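Local coordinates for protein enoyl-CoA hydratase, EchA12_1 (Mycobacterium marinum M, PDB 3QRE) that probably catalyses the hydration of enoyl-CoA thioesters in fatty acid metabolism, at residues 31-36 / 67-72; 52-55 / 61-64; 130-135 / 239-244; 154-159 / 222-227; 202-207 / 213-218. All coordinates share one frame; numbering follows the deposited sequence.

From the N terminus, contact 1 opens on strand 31-35 and closes at the end of helix 56-71; contact 2, between the loop 52-55 and the middle of the same helix, nests inside it, and V31 touches F62 where the two meet. Contact 3 follows in series, opening at 130-135 and closing on helix 238-249. Within its loop lies contact 4, which joins strand 154-158 to helix 221-235, and within that one contact 5, between helix 203-208 and strand 214-216. No two loops cross. Contacts 1, 3, 4 and 5 all reach the same six-stranded sheet, tying helices to it from edge strand 31-35 to edge strand 214-216.

Contact 1: 31-36 / 67-72; sequences VLYEAT and DRAEAD
One face of the Y33 ring carries the guanidinium of R68, which lies almost parallel to it: the planes differ by 13° and the centres are 3.9 Å apart. The overlap falls on one side of the phenol, where R68 NE and Y33 CE2 approach to 3.4 Å and R68 CZ and NH1 lie over Y33 CD2. R68 CD sits over the middle of the same face, 3.8 Å from the ring centroid and 11° off its normal, so a CH-pi contact accompanies the cation-pi stack. The backbone N of A69 meets the ring obliquely.

Two conformations make this possible. Y33 holds CG anti to its backbone N (chi1 -178°), sending the ring toward the helix, and the R68 chain is extended from CG to NE, long enough to reach back over it. The phenol end abuts the helix backbone, with Y33 OH 3.6 Å from A69 CA, while Y33 CE1 packs on A69 CB at 4.2 Å. A41, A65 and I75 also touch Y33. A69 itself turns to A41 of the next strand, and its carbonyl accepts a hydrogen bond from K131.

The arrangement joins the last turn of helix 56-71 to strand 31-35, the antiparallel edge strand of the larger sheet, as a helix laid against the sheet of the crotonase fold.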
# COMPACT_ATOMS: atom_id res chain seq x y z
N VAL A 31 -19.94 -27.39 6.75
CA VAL A 31 -20.21 -26.02 6.31
C VAL A 31 -21.72 -25.83 6.10
O VAL A 31 -22.34 -26.59 5.36
CB VAL A 31 -19.42 -25.69 4.99
CG1 VAL A 31 -19.75 -24.31 4.48
CG2 VAL A 31 -17.93 -25.81 5.21
N LEU A 32 -22.30 -24.82 6.75
CA LEU A 32 -23.71 -24.50 6.56
C LEU A 32 -23.92 -23.50 5.43
O LEU A 32 -23.09 -22.61 5.19
CB LEU A 32 -24.32 -23.93 7.84
CG LEU A 32 -24.10 -24.75 9.11
CD1 LEU A 32 -24.53 -23.95 10.33
CD2 LEU A 32 -24.84 -26.11 9.02
N TYR A 33 -25.06 -23.64 4.75
CA TYR A 33 -25.42 -22.79 3.64
C TYR A 33 -26.83 -22.19 3.81
O TYR A 33 -27.81 -22.90 4.00
CB TYR A 33 -25.33 -23.59 2.35
CG TYR A 33 -25.64 -22.81 1.11
CD1 TYR A 33 -24.61 -22.35 0.30
CD2 TYR A 33 -26.97 -22.53 0.73
CE1 TYR A 33 -24.87 -21.62 -0.87
CE2 TYR A 33 -27.24 -21.80 -0.44
CZ TYR A 33 -26.17 -21.34 -1.23
OH TYR A 33 -26.37 -20.63 -2.40
N GLU A 34 -26.93 -20.88 3.70
CA GLU A 34 -28.21 -20.20 3.85
C GLU A 34 -28.31 -19.01 2.89
O GLU A 34 -27.37 -18.23 2.75
CB GLU A 34 -28.38 -19.75 5.30
CG GLU A 34 -29.57 -18.85 5.57
CD GLU A 34 -29.58 -18.30 7.00
OE1 GLU A 34 -28.91 -18.89 7.89
OE2 GLU A 34 -30.25 -17.28 7.22
N ALA A 35 -29.46 -18.88 2.23
CA ALA A 35 -29.71 -17.77 1.30
C ALA A 35 -30.73 -16.76 1.86
O ALA A 35 -31.84 -17.15 2.25
CB ALA A 35 -30.16 -18.33 -0.04
N THR A 36 -30.38 -15.48 1.90
CA THR A 36 -31.33 -14.44 2.33
C THR A 36 -32.31 -14.10 1.17
O THR A 36 -32.05 -14.43 -0.00
CB THR A 36 -30.64 -13.14 2.85
OG1 THR A 36 -29.93 -12.48 1.79
CG2 THR A 36 -29.69 -13.43 3.99
N ASP A 67 -19.44 -23.28 -4.86
CA ASP A 67 -19.95 -23.72 -6.16
C ASP A 67 -21.44 -23.49 -6.28
O ASP A 67 -21.91 -22.99 -7.30
CB ASP A 67 -19.60 -25.18 -6.46
CG ASP A 67 -18.11 -25.39 -6.75
OD1 ASP A 67 -17.36 -24.37 -6.75
OD2 ASP A 67 -17.69 -26.55 -6.99
N ARG A 68 -22.17 -23.80 -5.22
CA ARG A 68 -23.62 -23.64 -5.23
C ARG A 68 -24.07 -22.17 -5.33
O ARG A 68 -24.92 -21.83 -6.15
CB ARG A 68 -24.24 -24.35 -4.01
CG ARG A 68 -25.73 -24.19 -3.89
CD ARG A 68 -26.22 -24.86 -2.62
NE ARG A 68 -27.63 -24.59 -2.34
CZ ARG A 68 -28.28 -25.01 -1.25
NH1 ARG A 68 -27.62 -25.71 -0.32
NH2 ARG A 68 -29.56 -24.72 -1.08
N ALA A 69 -23.49 -21.30 -4.50
CA ALA A 69 -23.71 -19.85 -4.62
C ALA A 69 -23.35 -19.33 -6.02
O ALA A 69 -24.11 -18.57 -6.62
CB ALA A 69 -22.92 -19.13 -3.57
N GLU A 70 -22.18 -19.74 -6.51
CA GLU A 70 -21.67 -19.33 -7.82
C GLU A 70 -22.60 -19.75 -8.96
O GLU A 70 -22.84 -18.96 -9.87
CB GLU A 70 -20.23 -19.84 -8.01
CG GLU A 70 -19.50 -19.35 -9.25
CD GLU A 70 -19.06 -17.86 -9.22
OE1 GLU A 70 -19.44 -17.10 -8.28
OE2 GLU A 70 -18.33 -17.46 -10.16
N ALA A 71 -23.18 -20.95 -8.87
CA ALA A 71 -24.08 -21.48 -9.92
C ALA A 71 -25.52 -20.97 -9.87
O ALA A 71 -26.24 -21.04 -10.87
CB ALA A 71 -24.06 -23.02 -9.93
N ASP A 72 -25.95 -20.45 -8.72
CA ASP A 72 -27.33 -20.00 -8.53
C ASP A 72 -27.49 -18.55 -8.96
O ASP A 72 -27.00 -17.65 -8.27
CB ASP A 72 -27.72 -20.15 -7.05
CG ASP A 72 -29.20 -19.88 -6.79
OD1 ASP A 72 -29.91 -19.32 -7.66
OD2 ASP A 72 -29.65 -20.22 -5.67

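Contact 2: 52-55 / 61-64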
# COMPACT_ATOMS: atom_id res chain seq x y z
N ASN A 52 -12.96 -24.07 14.12
CA ASN A 52 -13.05 -24.14 12.66
C ASN A 52 -11.71 -24.31 11.94
O ASN A 52 -11.51 -23.76 10.84
CB ASN A 52 -13.81 -22.92 12.12
CG ASN A 52 -15.23 -22.89 12.58
OD1 ASN A 52 -15.91 -23.89 12.56
ND2 ASN A 52 -15.70 -21.73 13.00
N ALA A 53 -10.80 -25.06 12.56
CA ALA A 53 -9.46 -25.31 12.01
C ALA A 53 -9.62 -26.02 10.67
O ALA A 53 -10.45 -26.91 10.56
CB ALA A 53 -8.65 -26.17 12.97
N TRP A 54 -8.85 -25.63 9.66
CA TRP A 54 -9.02 -26.22 8.33
C TRP A 54 -8.85 -27.75 8.33
O TRP A 54 -8.05 -28.31 9.08
CB TRP A 54 -8.08 -25.58 7.32
CG TRP A 54 -8.48 -25.80 5.89
CD1 TRP A 54 -8.01 -26.75 5.04
CD2 TRP A 54 -9.44 -25.02 5.14
NE1 TRP A 54 -8.61 -26.61 3.79
CE2 TRP A 54 -9.49 -25.56 3.84
CE3 TRP A 54 -10.24 -23.91 5.44
CZ2 TRP A 54 -10.31 -25.04 2.83
CZ3 TRP A 54 -11.07 -23.39 4.43
CH2 TRP A 54 -11.10 -23.96 3.14
N GLY A 55 -9.61 -28.41 7.47
CA GLY A 55 -9.58 -29.86 7.35
C GLY A 55 -10.41 -30.27 6.16
O GLY A 55 -11.19 -29.45 5.63
N GLY A 61 -16.87 -28.93 2.22
CA GLY A 61 -18.11 -28.19 2.48
C GLY A 61 -18.01 -26.83 1.83
O GLY A 61 -18.92 -26.40 1.13
N PHE A 62 -16.88 -26.16 2.06
CA PHE A 62 -16.58 -24.85 1.51
C PHE A 62 -16.66 -24.79 -0.03
O PHE A 62 -17.34 -23.92 -0.58
CB PHE A 62 -15.20 -24.38 1.99
CG PHE A 62 -14.83 -22.98 1.55
CD1 PHE A 62 -15.61 -21.88 1.93
CD2 PHE A 62 -13.72 -22.75 0.76
CE1 PHE A 62 -15.28 -20.57 1.52
CE2 PHE A 62 -13.38 -21.44 0.35
CZ PHE A 62 -14.16 -20.35 0.74
N TYR A 63 -15.98 -25.72 -0.71
CA TYR A 63 -16.00 -25.78 -2.17
C TYR A 63 -17.40 -25.98 -2.70
O TYR A 63 -17.82 -25.27 -3.63
CB TYR A 63 -15.10 -26.87 -2.71
CG TYR A 63 -13.66 -26.68 -2.32
CD1 TYR A 63 -13.13 -25.39 -2.12
CD2 TYR A 63 -12.81 -27.78 -2.18
CE1 TYR A 63 -11.81 -25.19 -1.77
CE2 TYR A 63 -11.48 -27.60 -1.81
CZ TYR A 63 -10.98 -26.29 -1.62
OH TYR A 63 -9.66 -26.10 -1.26
N ALA A 64 -18.13 -26.90 -2.07
CA ALA A 64 -19.47 -27.25 -2.53
C ALA A 64 -20.40 -26.07 -2.31
O ALA A 64 -21.22 -25.76 -3.16
CB ALA A 64 -19.98 -28.54 -1.82
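W54 points the far rim of its indole at the ring of F62, CH2 coming to 3.7 Å from F62 CD2 and to 4.2 Å from F62 CG. F62 CD2 lies in the indole plane, at its edge. The six-membered ring of W54 and the ring of F62 have centroids 5.9 Å apart and planes 76° to each other, an offset edge-to-face pair in which the indole gives the edge. The approach is displaced from the middle of the phenyl ring, and its closest point is on the CD2 side.

The long side chains do the reaching here, because the backbones stay well separated: the CA atoms of W54 and F62 are 10.3 Å apart. In W54, CG is anti to the backbone N (chi1 -161°) and the indole extends across to the helix. F62 has a similar first torsion (chi1 -176°), which carries its ring toward W54. The phenol of Y63 adds a looser touch, its OH 4.3 Å from W54 CZ2 and also near the indole plane, so both partners from the helix meet the rim of the indole.

I144 and Q148 of helix 144-151 and F45 pack on W54, while F125 and V126 reach F62. The backbone of W54 is hydrogen-bonded to G90, just past strand 88-89. G55, the next residue, is the N-cap of helix 56-71, so the aromatic pair folds the loop leaving strand 40-45 back on the helix it leads into, a local strand-loop-helix connection of the crotonase fold.

Contact 3: 130-135 / 239-244; sequences RKPVIA and SSMAVI
R130 and P132 lead into strand 133-137, a central strand of the larger sheet of the crotonase fold, and they meet M241 and A242 of helix 238-249 near the C-terminal end of the modelled chain. The contact has a backbone part and an apolar part, with polar ties beside them.

The backbones come very close, with R130 CA and A242 CA 4.4 Å apart. At this point R130 O faces the helix and lies 3.4 Å from A242 CA. With an angle of 123° at the hydrogen, the CA-H...O contact is bent, and it is better read as a sign of close approach than as a strong attraction.

The polar ties go to residues around the contact: R130 N is held by E70 OE2, and the carbonyl of K131 takes a hydrogen bond from K245, further along the same helix.

In the apolar part, the aliphatic root of R130 lies along A242, its CB 4.2 Å from A242 CB. Beyond CG the arginine bends at chi3, and its guanidinium leads away from the helix. The M241 side chain lies against the P132 ring, the two crossing at about a right angle. M241 CG is anti to the carbonyl carbon, and the chain beyond it is extended (chi2 174°), which delivers the sulfur to the proline. I232 and V77 also touch the M241 side chain, as does L196 of the second subunit, so this joint lies at a subunit interface of the trimer. The sulfur straddles one ring bond, M241 SD being 3.6 Å from both CG and CD of P132.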
# COMPACT_ATOMS: atom_id res chain seq x y z
N ARG A 130 -16.98 -15.08 -10.25
CA ARG A 130 -17.80 -14.00 -10.77
C ARG A 130 -18.43 -13.15 -9.65
O ARG A 130 -18.85 -12.02 -9.90
CB ARG A 130 -18.90 -14.58 -11.66
CG ARG A 130 -18.42 -15.02 -13.07
CD ARG A 130 -19.60 -15.59 -13.92
NE ARG A 130 -20.01 -16.92 -13.46
CZ ARG A 130 -21.06 -17.17 -12.67
NH1 ARG A 130 -21.85 -16.17 -12.24
NH2 ARG A 130 -21.34 -18.42 -12.30
N LYS A 131 -18.51 -13.68 -8.44
CA LYS A 131 -19.27 -13.00 -7.37
C LYS A 131 -18.38 -12.63 -6.18
O LYS A 131 -17.47 -13.36 -5.85
CB LYS A 131 -20.43 -13.91 -6.88
CG LYS A 131 -21.38 -14.28 -8.00
CD LYS A 131 -22.48 -15.27 -7.61
CE LYS A 131 -23.36 -15.47 -8.87
NZ LYS A 131 -24.62 -16.28 -8.65
N PRO A 132 -18.67 -11.50 -5.52
CA PRO A 132 -17.88 -11.05 -4.38
C PRO A 132 -18.08 -11.95 -3.16
O PRO A 132 -19.17 -12.51 -2.96
CB PRO A 132 -18.44 -9.65 -4.08
CG PRO A 132 -19.42 -9.34 -5.21
CD PRO A 132 -19.87 -10.66 -5.72
N VAL A 133 -17.03 -12.06 -2.33
CA VAL A 133 -17.12 -12.75 -1.06
C VAL A 133 -16.75 -11.75 0.02
O VAL A 133 -15.68 -11.10 -0.05
CB VAL A 133 -16.22 -14.03 -1.01
CG1 VAL A 133 -16.43 -14.82 0.28
CG2 VAL A 133 -16.50 -14.94 -2.21
N ILE A 134 -17.64 -11.60 0.99
CA ILE A 134 -17.41 -10.75 2.14
C ILE A 134 -17.13 -11.66 3.34
O ILE A 134 -18.00 -12.45 3.75
CB ILE A 134 -18.65 -9.85 2.46
CG1 ILE A 134 -19.28 -9.23 1.20
CG2 ILE A 134 -18.31 -8.79 3.50
CD1 ILE A 134 -18.29 -8.57 0.21
N ALA A 135 -15.92 -11.56 3.90
CA ALA A 135 -15.59 -12.25 5.13
C ALA A 135 -16.03 -11.45 6.35
O ALA A 135 -15.74 -10.24 6.46
CB ALA A 135 -14.09 -12.58 5.21
N SER A 239 -23.06 -8.73 -13.85
CA SER A 239 -21.96 -8.66 -14.81
C SER A 239 -21.02 -7.50 -14.48
O SER A 239 -19.84 -7.52 -14.84
CB SER A 239 -22.49 -8.60 -16.25
OG SER A 239 -23.25 -7.44 -16.48
N SER A 240 -21.53 -6.52 -13.76
CA SER A 240 -20.66 -5.43 -13.29
C SER A 240 -19.73 -5.89 -12.17
O SER A 240 -18.56 -5.52 -12.17
CB SER A 240 -21.45 -4.20 -12.86
OG SER A 240 -21.60 -3.33 -13.97
N MET A 241 -20.25 -6.67 -11.23
CA MET A 241 -19.39 -7.28 -10.19
C MET A 241 -18.30 -8.17 -10.82
O MET A 241 -17.13 -8.08 -10.44
CB MET A 241 -20.24 -8.08 -9.21
CG MET A 241 -21.07 -7.27 -8.25
SD MET A 241 -22.16 -8.29 -7.24
CE MET A 241 -22.76 -7.03 -6.14
N ALA A 242 -18.67 -9.01 -11.79
CA ALA A 242 -17.74 -9.97 -12.42
C ALA A 242 -16.62 -9.22 -13.10
O ALA A 242 -15.46 -9.64 -13.04
CB ALA A 242 -18.46 -10.84 -13.45
N VAL A 243 -16.99 -8.12 -13.74
CA VAL A 243 -16.07 -7.27 -14.47
C VAL A 243 -15.10 -6.60 -13.51
O VAL A 243 -13.86 -6.58 -13.75
CB VAL A 243 -16.87 -6.20 -15.27
CG1 VAL A 243 -16.07 -4.96 -15.52
CG2 VAL A 243 -17.34 -6.80 -16.56
N ILE A 244 -15.65 -6.08 -12.42
CA ILE A 244 -14.84 -5.44 -11.40
C ILE A 244 -13.79 -6.42 -10.85
O ILE A 244 -12.60 -6.08 -10.83
CB ILE A 244 -15.73 -4.82 -10.28
CG1 ILE A 244 -16.41 -3.56 -10.83
CG2 ILE A 244 -14.90 -4.50 -9.02
CD1 ILE A 244 -17.64 -3.11 -10.05

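Contact 4: 154-159 / 222-227; sequences VRFAAA and MPRALE
F156, on strand 154-158 of the larger sheet, directs its ring at helix 221-235 and meets R224 and A225, a sheet-to-helix packing contact inside the crotonase fold. F156 and A225 are the nearest pair of the two backbones, their CA atoms 6.6 Å apart, a short spacing allowed by the small alanine.

The tight point is at one corner of the phenyl ring, where F156 CE1 meets R224 CG at 3.8 Å. The buried A225 is a slightly more distant neighbour on the CD2 side of the ring, F156 CD2 lying 4.1 Å from A225 CA and 4.3 Å from A225 CB. The ring thus spans two successive residues of the helix. I134 of the neighbouring strand touches it as well, and Y228, one turn further along the helix, forms an edge-to-face pair with it.

The looser part runs outward along the arginine. R224 leaves the helix with CG anti to its backbone N and then bends at chi2 (75°), which brings CG and NE past the CE1 corner of the ring. Its guanidinium is not stacked on F156: the planes are 69° apart, and F156 CZ stands 4.1 Å above the guanidinium plane, displaced toward its rim. Charge pairing settles the group instead, since NE is bridged to E214 and NH1 to the exposed E227. The two carboxylates balance its charge and probably limit its swing. The second bridge is short but poorly directed: R224 NH1 lies 2.9 Å from E227 OE1 and approaches from above the carboxylate, 65° out of its plane.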
# COMPACT_ATOMS: atom_id res chain seq x y z
N VAL A 154 -13.77 -8.49 0.50
CA VAL A 154 -13.92 -7.50 1.57
C VAL A 154 -14.01 -8.21 2.91
O VAL A 154 -14.66 -9.27 3.01
CB VAL A 154 -15.15 -6.58 1.35
CG1 VAL A 154 -15.23 -5.52 2.41
CG2 VAL A 154 -15.10 -5.92 -0.03
N ARG A 155 -13.35 -7.63 3.91
CA ARG A 155 -13.32 -8.18 5.26
C ARG A 155 -13.87 -7.22 6.34
O ARG A 155 -13.43 -6.06 6.45
CB ARG A 155 -11.90 -8.60 5.63
CG ARG A 155 -11.38 -9.87 4.92
CD ARG A 155 -9.83 -9.89 4.87
NE ARG A 155 -9.30 -8.82 4.00
CZ ARG A 155 -9.40 -8.82 2.68
NH1 ARG A 155 -9.95 -9.84 2.03
NH2 ARG A 155 -8.92 -7.80 1.99
N PHE A 156 -14.81 -7.72 7.15
CA PHE A 156 -15.21 -7.08 8.39
C PHE A 156 -14.71 -7.94 9.53
O PHE A 156 -14.64 -9.17 9.40
CB PHE A 156 -16.72 -6.94 8.47
CG PHE A 156 -17.28 -5.93 7.51
CD1 PHE A 156 -17.36 -4.60 7.87
CD2 PHE A 156 -17.68 -6.32 6.24
CE1 PHE A 156 -17.86 -3.65 6.99
CE2 PHE A 156 -18.18 -5.37 5.32
CZ PHE A 156 -18.27 -4.03 5.70
N ALA A 157 -14.33 -7.30 10.63
CA ALA A 157 -13.84 -8.05 11.76
C ALA A 157 -14.51 -7.58 13.04
O ALA A 157 -14.78 -6.37 13.21
CB ALA A 157 -12.35 -7.90 11.87
N ALA A 158 -14.77 -8.53 13.93
CA ALA A 158 -15.24 -8.22 15.27
C ALA A 158 -14.09 -7.63 16.08
O ALA A 158 -12.95 -8.09 15.97
CB ALA A 158 -15.77 -9.49 15.95
N ALA A 159 -14.41 -6.61 16.88
CA ALA A 159 -13.50 -6.03 17.86
C ALA A 159 -12.87 -7.11 18.75
O ALA A 159 -13.55 -8.02 19.20
CB ALA A 159 -14.24 -4.96 18.73
N MET A 222 -22.36 -9.54 11.88
CA MET A 222 -23.18 -10.09 10.80
C MET A 222 -24.20 -9.09 10.22
O MET A 222 -24.33 -9.03 9.00
CB MET A 222 -23.84 -11.41 11.22
CG MET A 222 -22.85 -12.57 11.34
SD MET A 222 -22.04 -12.91 9.75
CE MET A 222 -23.43 -13.52 8.79
N PRO A 223 -24.91 -8.31 11.07
CA PRO A 223 -25.80 -7.30 10.48
C PRO A 223 -25.10 -6.34 9.50
O PRO A 223 -25.63 -6.06 8.40
CB PRO A 223 -26.35 -6.57 11.72
CG PRO A 223 -26.44 -7.65 12.75
CD PRO A 223 -25.24 -8.56 12.49
N ARG A 224 -23.90 -5.89 9.88
CA ARG A 224 -23.06 -5.02 9.05
C ARG A 224 -22.54 -5.69 7.76
O ARG A 224 -22.64 -5.11 6.67
CB ARG A 224 -21.90 -4.46 9.89
CG ARG A 224 -21.00 -3.50 9.14
CD ARG A 224 -21.63 -2.10 8.93
NE ARG A 224 -20.77 -1.32 8.05
CZ ARG A 224 -21.06 -0.99 6.78
NH1 ARG A 224 -22.22 -1.35 6.25
NH2 ARG A 224 -20.18 -0.29 6.06
N ALA A 225 -22.01 -6.91 7.88
CA ALA A 225 -21.56 -7.65 6.70
C ALA A 225 -22.72 -7.89 5.73
O ALA A 225 -22.55 -7.76 4.51
CB ALA A 225 -20.89 -8.98 7.10
N LEU A 226 -23.90 -8.21 6.27
CA LEU A 226 -25.11 -8.40 5.44
C LEU A 226 -25.68 -7.12 4.87
O LEU A 226 -26.23 -7.13 3.77
CB LEU A 226 -26.22 -9.14 6.20
CG LEU A 226 -25.85 -10.54 6.63
CD1 LEU A 226 -26.86 -11.01 7.70
CD2 LEU A 226 -25.77 -11.49 5.42
N GLU A 227 -25.60 -6.02 5.62
CA GLU A 227 -26.06 -4.71 5.16
C GLU A 227 -25.24 -4.35 3.93
O GLU A 227 -25.78 -4.15 2.84
CB GLU A 227 -25.88 -3.65 6.27
CG GLU A 227 -26.22 -2.20 5.87
CD GLU A 227 -25.71 -1.15 6.88
OE1 GLU A 227 -24.77 -1.42 7.65
OE2 GLU A 227 -26.26 -0.02 6.90

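Contact 5: 202-207 / 213-218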
# COMPACT_ATOMS: atom_id res chain seq x y z
N LEU A 202 -4.49 -7.83 16.68
CA LEU A 202 -5.94 -7.79 16.84
C LEU A 202 -6.59 -7.07 15.64
O LEU A 202 -5.90 -6.42 14.83
CB LEU A 202 -6.27 -7.07 18.15
CG LEU A 202 -6.26 -7.82 19.50
CD1 LEU A 202 -5.49 -9.14 19.49
CD2 LEU A 202 -5.69 -6.89 20.59
N ALA A 203 -7.92 -7.21 15.55
CA ALA A 203 -8.73 -6.55 14.52
C ALA A 203 -8.35 -5.09 14.26
O ALA A 203 -8.32 -4.64 13.11
CB ALA A 203 -10.24 -6.64 14.87
N GLU A 204 -8.05 -4.35 15.33
CA GLU A 204 -7.80 -2.93 15.20
C GLU A 204 -6.46 -2.63 14.47
O GLU A 204 -6.40 -1.75 13.60
CB GLU A 204 -7.90 -2.23 16.58
CG GLU A 204 -9.38 -2.17 17.17
CD GLU A 204 -9.94 -3.47 17.92
OE1 GLU A 204 -9.23 -4.51 18.16
OE2 GLU A 204 -11.15 -3.43 18.28
N GLU A 205 -5.41 -3.38 14.82
CA GLU A 205 -4.14 -3.30 14.11
C GLU A 205 -4.33 -3.77 12.67
O GLU A 205 -3.87 -3.13 11.72
CB GLU A 205 -3.02 -4.07 14.83
CG GLU A 205 -1.65 -3.73 14.27
CD GLU A 205 -0.48 -4.47 14.91
OE1 GLU A 205 0.62 -4.37 14.35
OE2 GLU A 205 -0.64 -5.12 15.97
N ALA A 206 -5.07 -4.86 12.49
CA ALA A 206 -5.36 -5.35 11.14
C ALA A 206 -5.97 -4.30 10.25
O ALA A 206 -5.60 -4.23 9.08
CB ALA A 206 -6.23 -6.66 11.16
N ALA A 207 -6.89 -3.49 10.78
CA ALA A 207 -7.50 -2.37 10.06
C ALA A 207 -6.49 -1.27 9.71
O ALA A 207 -6.45 -0.80 8.56
CB ALA A 207 -8.72 -1.78 10.85
N LYS A 213 -11.41 -3.97 6.39
CA LYS A 213 -12.06 -2.72 5.97
C LYS A 213 -12.58 -1.94 7.18
O LYS A 213 -12.53 -0.69 7.21
CB LYS A 213 -13.20 -2.99 4.98
CG LYS A 213 -14.33 -1.95 4.97
CD LYS A 213 -15.45 -2.33 3.99
CE LYS A 213 -16.63 -1.33 4.02
NZ LYS A 213 -16.20 0.06 3.68
N GLU A 214 -13.06 -2.67 8.19
CA GLU A 214 -13.78 -2.04 9.28
C GLU A 214 -13.94 -3.00 10.44
O GLU A 214 -14.25 -4.20 10.24
CB GLU A 214 -15.14 -1.59 8.76
CG GLU A 214 -15.97 -0.71 9.66
CD GLU A 214 -17.31 -0.35 9.02
OE1 GLU A 214 -17.31 0.22 7.90
OE2 GLU A 214 -18.36 -0.65 9.63
N VAL A 215 -13.68 -2.48 11.65
CA VAL A 215 -13.92 -3.22 12.90
C VAL A 215 -15.27 -2.81 13.51
O VAL A 215 -15.53 -1.63 13.72
CB VAL A 215 -12.79 -2.96 13.94
CG1 VAL A 215 -13.05 -3.76 15.24
CG2 VAL A 215 -11.44 -3.31 13.35
N VAL A 216 -16.13 -3.78 13.78
CA VAL A 216 -17.38 -3.51 14.50
C VAL A 216 -17.45 -4.35 15.78
O VAL A 216 -16.63 -5.28 15.94
CB VAL A 216 -18.65 -3.81 13.63
CG1 VAL A 216 -18.70 -2.90 12.42
CG2 VAL A 216 -18.69 -5.26 13.21
N THR A 217 -18.39 -4.03 16.67
CA THR A 217 -18.67 -4.86 17.86
C THR A 217 -19.07 -6.28 17.45
O THR A 217 -19.63 -6.46 16.36
CB THR A 217 -19.84 -4.29 18.70
OG1 THR A 217 -21.04 -4.26 17.89
CG2 THR A 217 -19.51 -2.89 19.21
N PRO A 218 -18.81 -7.29 18.31
CA PRO A 218 -19.20 -8.67 17.95
C PRO A 218 -20.69 -8.80 17.60
O PRO A 218 -21.03 -9.45 16.60
CB PRO A 218 -18.82 -9.48 19.20
CG PRO A 218 -17.63 -8.72 19.76
CD PRO A 218 -18.01 -7.26 19.56
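V215 inserts both methyls against the short helix 203-208. Its CG1 is anti to the backbone N (chi1 -179°), which leaves CG2 beside that nitrogen. The two branches share A203 CB, CG2 at 3.9 Å and CG1 at 4.0 Å from it. CG2 goes on to A207, one turn along, at 4.0 Å from A207 CB, and comes to 3.4 Å from A203 O; CG1 goes on to the E204 carboxylate.

E204 leaves the helix alongside the strand, with CG anti to its carbonyl carbon; a bend at chi2 (82°) then brings the acid across V215, and OE2 ends 3.6 Å from V215 CG1. The two side chains cross at about a right angle. Helix 203-207 and strand 214-216 run nearly antiparallel, at 159°, with axes 8.1 Å apart, a close spacing that suits the alanines facing the strand. A159 also touches V215.

The interface is mainly van der Waals contact, with a carboxylate oxygen resting on a methyl. The carbonyl of A203 is already engaged by A207 N at 3.0 Å, and the methyls offer E204 no polar partner. Backbone hydrogen bonds tie the strand to 154-158 instead, so its face toward the helix probably relies on fit.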